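Local coordinates for EtuB protein (Clostridium kluyveri DSM 555, PDB 3IO0) that forms trimers of a tandem-domain chain that probably build the shell of a bacterial microcompartment associated with ethanol utilisation, at residues E71-G83 / N180-T192. Sequence-based numbering, arbitrary orientation.
Sequences ELPRDTKGGAGHG and NGVLSYTNEILIT
Gly81 and Thr186 bring two irregular loops within 5.1 Å, CA to CA, and the backbones are tied beside them by Asn187 N, which donates to Ala80 O (3.0 Å) in the carbonyl plane. His82 carries much of the side-chain contact. With CG beside the backbone N (chi1 -54°), its ring reaches across so that NE2 accepts the backbone N-H of Ser184 at 3.1 Å, in the ring plane and nearly straight (164°). Accepting this bond is consistent with an NE2 that carries no proton. Thr186 CG2 lies over one face of the imidazole, a CH-pi contact at 3.5 Å from the centroid, while Leu72 CG covers the opposite face towards the rim; Leu183 CA sits at the edge. Thr186 OG1, near the same ring at CE1, donates to Glu188 OE1 (2.6 Å) from above the carboxylate plane, and Glu188 OE2 approaches Gly81 CA. Each loop leads into the fourth strand in the order of its own five-stranded antiparallel sheet, 84-90 or 189-195, so the contact joins equivalent hairpin connections of the tandem BMC domains. In the trimer this junction faces both neighbouring subunits: Tyr185 meets Tyr185 of each edge-to-face, and Asn187 ND2 bonds to Asp75 of the third subunit. Ser184 OG is modelled 2.3 Å from Leu72 O, too short to be reliable. The Arg74 chain, bent at chi2 (50°), lays CB, CG and CD along Ser184 O, with CD 3.6 Å from Thr186 CG2. Its NH1 bonds weakly to Gly81 O, whereas NH2 donates to the carbonyl O of Arg74 of the third subunit.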
ATOM      1  N   GLU A  71      13.988  -4.846  -0.884  1.00 45.84           N
ATOM      2  CA  GLU A  71      12.815  -3.969  -0.936  1.00 46.34           C
ATOM      3  C   GLU A  71      11.564  -4.627  -0.351  1.00 46.75           C
ATOM      4  O   GLU A  71      11.403  -5.853  -0.415  1.00 46.92           O
ATOM      5  CB  GLU A  71      12.552  -3.522  -2.365  1.00 46.19           C
ATOM      6  CG  GLU A  71      13.802  -3.049  -3.083  1.00 47.29           C
ATOM      7  CD  GLU A  71      13.537  -2.488  -4.468  1.00 48.96           C
ATOM      8  OE1 GLU A  71      12.448  -1.917  -4.697  1.00 49.96           O
ATOM      9  OE2 GLU A  71      14.429  -2.614  -5.331  1.00 49.84           O
ATOM     10  N   LEU A  72      10.679  -3.802   0.216  1.00 47.22           N
ATOM     11  CA  LEU A  72       9.470  -4.276   0.897  1.00 47.21           C
ATOM     12  C   LEU A  72       8.181  -3.652   0.353  1.00 47.45           C
ATOM     13  O   LEU A  72       7.850  -2.545   0.753  1.00 47.35           O
ATOM     14  CB  LEU A  72       9.551  -3.887   2.373  1.00 47.19           C
ATOM     15  CG  LEU A  72      10.368  -4.587   3.470  1.00 47.73           C
ATOM     16  CD1 LEU A  72      11.486  -5.465   2.960  1.00 48.86           C
ATOM     17  CD2 LEU A  72      10.925  -3.549   4.444  1.00 47.22           C
ATOM     18  N   PRO A  73       7.430  -4.360  -0.532  1.00 48.00           N
ATOM     19  CA  PRO A  73       5.960  -4.049  -0.654  1.00 48.47           C
ATOM     20  C   PRO A  73       5.541  -4.517   0.726  1.00 48.95           C
ATOM     21  O   PRO A  73       6.450  -4.947   1.409  1.00 49.87           O
ATOM     22  CB  PRO A  73       5.485  -5.016  -1.734  1.00 48.61           C
ATOM     23  CG  PRO A  73       6.593  -6.079  -1.880  1.00 47.84           C
ATOM     24  CD  PRO A  73       7.869  -5.478  -1.397  1.00 47.69           C
ATOM     25  N   ARG A  74       4.320  -4.529   1.257  1.00 49.24           N
ATOM     26  CA  ARG A  74       2.988  -3.982   0.964  1.00 49.03           C
ATOM     27  C   ARG A  74       2.160  -4.937   0.207  1.00 49.66           C
ATOM     28  O   ARG A  74       1.613  -4.647  -0.854  1.00 50.09           O
ATOM     29  CB  ARG A  74       2.788  -2.517   0.627  1.00 48.35           C
ATOM     30  CG  ARG A  74       1.412  -2.064   1.284  1.00 47.08           C
ATOM     31  CD  ARG A  74       1.316  -2.477   2.801  1.00 45.69           C
ATOM     32  NE  ARG A  74      -0.023  -2.511   3.419  1.00 44.70           N
ATOM     33  CZ  ARG A  74      -0.628  -3.618   3.877  1.00 44.05           C
ATOM     34  NH1 ARG A  74      -0.038  -4.806   3.777  1.00 45.82           N
ATOM     35  NH2 ARG A  74      -1.835  -3.560   4.424  1.00 40.78           N
ATOM     36  N   ASP A  75       2.079  -6.101   0.838  1.00 50.08           N
ATOM     37  CA  ASP A  75       1.458  -7.252   0.278  1.00 50.56           C
ATOM     38  C   ASP A  75       0.743  -7.921   1.438  1.00 50.80           C
ATOM     39  O   ASP A  75       0.043  -7.237   2.208  1.00 51.16           O
ATOM     40  CB  ASP A  75       2.532  -8.150  -0.304  1.00 50.19           C
ATOM     41  CG  ASP A  75       2.004  -9.021  -1.401  1.00 51.18           C
ATOM     42  OD1 ASP A  75       0.791  -9.344  -1.384  1.00 53.47           O
ATOM     43  OD2 ASP A  75       2.794  -9.383  -2.288  1.00 51.90           O
ATOM     44  N   THR A  76       0.879  -9.246   1.520  1.00 50.49           N
ATOM     45  CA  THR A  76       0.767  -9.984   2.768  1.00 50.22           C
ATOM     46  C   THR A  76      -0.599 -10.379   3.301  1.00 50.54           C
ATOM     47  O   THR A  76      -0.696 -10.574   4.489  1.00 51.43           O
ATOM     48  CB  THR A  76       1.438  -9.204   3.932  1.00 50.22           C
ATOM     49  OG1 THR A  76       1.958 -10.116   4.899  1.00 50.23           O
ATOM     50  CG2 THR A  76       0.445  -8.306   4.620  1.00 48.73           C
ATOM     51  N   LYS A  77      -1.656 -10.549   2.522  1.00 50.56           N
ATOM     52  CA  LYS A  77      -1.697 -10.608   1.105  1.00 50.37           C
ATOM     53  C   LYS A  77      -3.193 -10.362   0.851  1.00 50.68           C
ATOM     54  O   LYS A  77      -3.903 -11.299   0.508  1.00 50.83           O
ATOM     55  CB  LYS A  77      -1.301 -12.027   0.706  1.00 50.09           C
ATOM     56  CG  LYS A  77      -1.254 -12.318  -0.753  1.00 49.60           C
ATOM     57  CD  LYS A  77      -1.962 -13.635  -1.052  1.00 48.47           C
ATOM     58  CE  LYS A  77      -1.052 -14.853  -1.002  1.00 46.98           C
ATOM     59  NZ  LYS A  77      -1.677 -16.009  -1.733  1.00 44.59           N
ATOM     60  N   GLY A  78      -3.731  -9.176   1.165  1.00 50.66           N
ATOM     61  CA  GLY A  78      -3.225  -8.240   2.188  1.00 50.64           C
ATOM     62  C   GLY A  78      -4.294  -8.123   3.271  1.00 50.10           C
ATOM     63  O   GLY A  78      -5.243  -8.862   3.216  1.00 50.48           O
ATOM     64  N   GLY A  79      -4.164  -7.264   4.286  1.00 50.23           N
ATOM     65  CA  GLY A  79      -2.915  -6.571   4.689  1.00 49.64           C
ATOM     66  C   GLY A  79      -2.318  -7.588   5.615  1.00 48.80           C
ATOM     67  O   GLY A  79      -2.502  -8.757   5.346  1.00 48.61           O
ATOM     68  N   ALA A  80      -1.631  -7.214   6.697  1.00 48.35           N
ATOM     69  CA  ALA A  80      -1.313  -5.848   7.094  1.00 47.64           C
ATOM     70  C   ALA A  80       0.204  -5.525   7.035  1.00 47.18           C
ATOM     71  O   ALA A  80       0.609  -4.437   7.447  1.00 47.07           O
ATOM     72  CB  ALA A  80      -1.837  -5.604   8.509  1.00 47.57           C
ATOM     73  N   GLY A  81       1.023  -6.459   6.532  1.00 46.59           N
ATOM     74  CA  GLY A  81       2.488  -6.320   6.489  1.00 45.94           C
ATOM     75  C   GLY A  81       3.116  -6.205   5.107  1.00 45.95           C
ATOM     76  O   GLY A  81       2.473  -5.782   4.136  1.00 46.02           O
ATOM     77  N   HIS A  82       4.395  -6.549   5.034  1.00 45.81           N
ATOM     78  CA  HIS A  82       5.141  -6.667   3.777  1.00 45.86           C
ATOM     79  C   HIS A  82       5.102  -8.171   3.374  1.00 46.28           C
ATOM     80  O   HIS A  82       4.790  -8.991   4.239  1.00 46.79           O
ATOM     81  CB  HIS A  82       6.563  -6.204   4.054  1.00 45.72           C
ATOM     82  CG  HIS A  82       6.660  -4.839   4.676  1.00 45.86           C
ATOM     83  ND1 HIS A  82       6.920  -4.647   6.016  1.00 46.41           N
ATOM     84  CD2 HIS A  82       6.574  -3.599   4.134  1.00 45.80           C
ATOM     85  CE1 HIS A  82       6.982  -3.352   6.274  1.00 45.63           C
ATOM     86  NE2 HIS A  82       6.773  -2.693   5.149  1.00 45.21           N
ATOM     87  N   GLY A  83       5.425  -8.618   2.152  1.00 46.17           N
ATOM     88  CA  GLY A  83       6.130  -7.936   1.088  1.00 46.04           C
ATOM     89  C   GLY A  83       7.630  -8.205   1.166  1.00 46.08           C
ATOM     90  O   GLY A  83       8.324  -7.540   1.942  1.00 46.91           O
ATOM     91  N   ASN A 180       6.301   6.856   8.912  1.00 43.62           N
ATOM     92  CA  ASN A 180       7.570   7.556   9.119  1.00 43.33           C
ATOM     93  C   ASN A 180       8.612   7.259   8.042  1.00 43.36           C
ATOM     94  O   ASN A 180       9.733   7.730   8.124  1.00 43.25           O
ATOM     95  CB  ASN A 180       8.135   7.319  10.527  1.00 43.30           C
ATOM     96  CG  ASN A 180       8.769   5.941  10.708  1.00 43.44           C
ATOM     97  OD1 ASN A 180       8.559   5.010   9.930  1.00 44.07           O
ATOM     98  ND2 ASN A 180       9.544   5.812  11.768  1.00 43.82           N
ATOM     99  N   GLY A 181       8.238   6.462   7.044  1.00 43.58           N
ATOM    100  CA  GLY A 181       9.100   6.214   5.899  1.00 43.57           C
ATOM    101  C   GLY A 181       9.962   4.975   6.021  1.00 43.71           C
ATOM    102  O   GLY A 181      10.636   4.602   5.068  1.00 44.36           O
ATOM    103  N   VAL A 182       9.952   4.332   7.183  1.00 43.43           N
ATOM    104  CA  VAL A 182      10.713   3.103   7.378  1.00 43.07           C
ATOM    105  C   VAL A 182       9.920   1.904   6.860  1.00 43.13           C
ATOM    106  O   VAL A 182      10.501   0.932   6.396  1.00 43.00           O
ATOM    107  CB  VAL A 182      11.092   2.900   8.867  1.00 43.22           C
ATOM    108  CG1 VAL A 182      11.746   1.527   9.106  1.00 42.88           C
ATOM    109  CG2 VAL A 182      11.997   4.025   9.345  1.00 42.68           C
ATOM    110  N   LEU A 183       8.594   1.983   6.933  1.00 43.36           N
ATOM    111  CA  LEU A 183       7.734   0.878   6.512  1.00 43.68           C
ATOM    112  C   LEU A 183       6.889   1.282   5.318  1.00 43.93           C
ATOM    113  O   LEU A 183       6.548   2.450   5.166  1.00 44.51           O
ATOM    114  CB  LEU A 183       6.804   0.437   7.651  1.00 43.64           C
ATOM    115  CG  LEU A 183       7.313   0.288   9.088  1.00 43.35           C
ATOM    116  CD1 LEU A 183       6.153  -0.159   9.945  1.00 43.10           C
ATOM    117  CD2 LEU A 183       8.490  -0.674   9.213  1.00 42.41           C
ATOM    118  N   SER A 184       6.528   0.314   4.492  1.00 43.96           N
ATOM    119  CA  SER A 184       5.750   0.586   3.299  1.00 44.26           C
ATOM    120  C   SER A 184       4.262   0.749   3.567  1.00 44.46           C
ATOM    121  O   SER A 184       3.442   0.083   2.928  1.00 44.46           O
ATOM    122  CB  SER A 184       5.962  -0.531   2.286  1.00 44.32           C
ATOM    123  OG  SER A 184       7.325  -0.615   1.935  1.00 44.96           O
ATOM    124  N   TYR A 185       3.912   1.642   4.496  1.00 44.65           N
ATOM    125  CA  TYR A 185       2.508   1.892   4.858  1.00 44.94           C
ATOM    126  C   TYR A 185       1.777   0.654   5.369  1.00 44.83           C
ATOM    127  O   TYR A 185       0.616   0.412   5.019  1.00 44.83           O
ATOM    128  CB  TYR A 185       1.714   2.439   3.671  1.00 45.52           C
ATOM    129  CG  TYR A 185       2.238   3.689   3.038  1.00 46.15           C
ATOM    130  CD1 TYR A 185       2.953   4.627   3.770  1.00 46.65           C
ATOM    131  CD2 TYR A 185       1.969   3.962   1.704  1.00 47.09           C
ATOM    132  CE1 TYR A 185       3.420   5.786   3.184  1.00 46.81           C
ATOM    133  CE2 TYR A 185       2.427   5.127   1.112  1.00 47.70           C
ATOM    134  CZ  TYR A 185       3.156   6.025   1.857  1.00 46.67           C
ATOM    135  OH  TYR A 185       3.604   7.168   1.267  1.00 47.09           O
ATOM    136  N   THR A 186       2.460  -0.138   6.182  1.00 44.68           N
ATOM    137  CA  THR A 186       1.859  -1.317   6.781  1.00 44.29           C
ATOM    138  C   THR A 186       1.177  -0.887   8.073  1.00 44.35           C
ATOM    139  O   THR A 186       1.469   0.182   8.607  1.00 44.37           O
ATOM    140  CB  THR A 186       2.920  -2.408   7.026  1.00 44.11           C
ATOM    141  OG1 THR A 186       3.990  -1.879   7.813  1.00 43.40           O
ATOM    142  CG2 THR A 186       3.492  -2.882   5.697  1.00 43.99           C
ATOM    143  N   ASN A 187       0.245  -1.681   8.572  1.00 44.48           N
ATOM    144  CA  ASN A 187      -0.372  -1.318   9.840  1.00 44.59           C
ATOM    145  C   ASN A 187       0.412  -1.918  11.008  1.00 44.52           C
ATOM    146  O   ASN A 187      -0.125  -2.692  11.799  1.00 44.53           O
ATOM    147  CB  ASN A 187      -1.845  -1.714   9.874  1.00 44.50           C
ATOM    148  CG  ASN A 187      -2.644  -0.899  10.872  1.00 44.94           C
ATOM    149  OD1 ASN A 187      -2.134  -0.495  11.923  1.00 46.24           O
ATOM    150  ND2 ASN A 187      -3.909  -0.659  10.556  1.00 45.15           N
ATOM    151  N   GLU A 188       1.685  -1.545  11.108  1.00 44.44           N
ATOM    152  CA  GLU A 188       2.585  -2.117  12.100  1.00 44.67           C
ATOM    153  C   GLU A 188       3.411  -1.056  12.803  1.00 44.86           C
ATOM    154  O   GLU A 188       3.670   0.015  12.246  1.00 44.86           O
ATOM    155  CB  GLU A 188       3.570  -3.072  11.430  1.00 44.55           C
ATOM    156  CG  GLU A 188       2.978  -4.234  10.658  1.00 44.81           C
ATOM    157  CD  GLU A 188       3.981  -4.822   9.682  1.00 45.71           C
ATOM    158  OE1 GLU A 188       4.755  -4.043   9.084  1.00 45.69           O
ATOM    159  OE2 GLU A 188       4.004  -6.060   9.507  1.00 46.87           O
ATOM    160  N   ILE A 189       3.827  -1.367  14.031  1.00 45.05           N
ATOM    161  CA  ILE A 189       5.015  -0.741  14.624  1.00 44.90           C
ATOM    162  C   ILE A 189       6.138  -1.776  14.607  1.00 45.28           C
ATOM    163  O   ILE A 189       5.971  -2.885  15.111  1.00 45.33           O
ATOM    164  CB  ILE A 189       4.771  -0.212  16.061  1.00 44.61           C
ATOM    165  CG1 ILE A 189       3.873   1.027  16.033  1.00 43.92           C
ATOM    166  CG2 ILE A 189       6.088   0.093  16.765  1.00 43.66           C
ATOM    167  CD1 ILE A 189       4.543   2.270  15.504  1.00 43.33           C
ATOM    168  N   LEU A 190       7.265  -1.416  13.995  1.00 45.78           N
ATOM    169  CA  LEU A 190       8.435  -2.292  13.937  1.00 46.33           C
ATOM    170  C   LEU A 190       9.591  -1.741  14.758  1.00 46.96           C
ATOM    171  O   LEU A 190       9.838  -0.537  14.775  1.00 47.28           O
ATOM    172  CB  LEU A 190       8.881  -2.520  12.493  1.00 46.19           C
ATOM    173  CG  LEU A 190      10.121  -3.389  12.254  1.00 45.79           C
ATOM    174  CD1 LEU A 190       9.871  -4.435  11.166  1.00 45.59           C
ATOM    175  CD2 LEU A 190      11.326  -2.536  11.934  1.00 44.34           C
ATOM    176  N   ILE A 191      10.293  -2.639  15.435  1.00 47.55           N
ATOM    177  CA  ILE A 191      11.448  -2.276  16.238  1.00 48.10           C
ATOM    178  C   ILE A 191      12.569  -3.232  15.888  1.00 48.70           C
ATOM    179  O   ILE A 191      12.338  -4.402  15.576  1.00 48.89           O
ATOM    180  CB  ILE A 191      11.079  -2.203  17.765  1.00 48.23           C
ATOM    181  CG1 ILE A 191      10.652  -0.790  18.088  1.00 48.25           C
ATOM    182  CG2 ILE A 191      12.215  -2.546  18.716  1.00 47.99           C
ATOM    183  CD1 ILE A 191      11.434   0.226  17.343  1.00 48.29           C
ATOM    184  N   THR A 192      13.781  -2.710  15.900  1.00 49.22           N
ATOM    185  CA  THR A 192      14.944  -3.495  15.579  1.00 49.77           C
ATOM    186  C   THR A 192      15.956  -3.290  16.683  1.00 50.44           C
ATOM    187  O   THR A 192      16.211  -2.160  17.107  1.00 50.66           O
ATOM    188  CB  THR A 192      15.454  -3.113  14.202  1.00 49.67           C
ATOM    189  OG1 THR A 192      15.109  -4.158  13.295  1.00 50.30           O
ATOM    190  CG2 THR A 192      16.935  -2.906  14.183  1.00 49.21           C
TER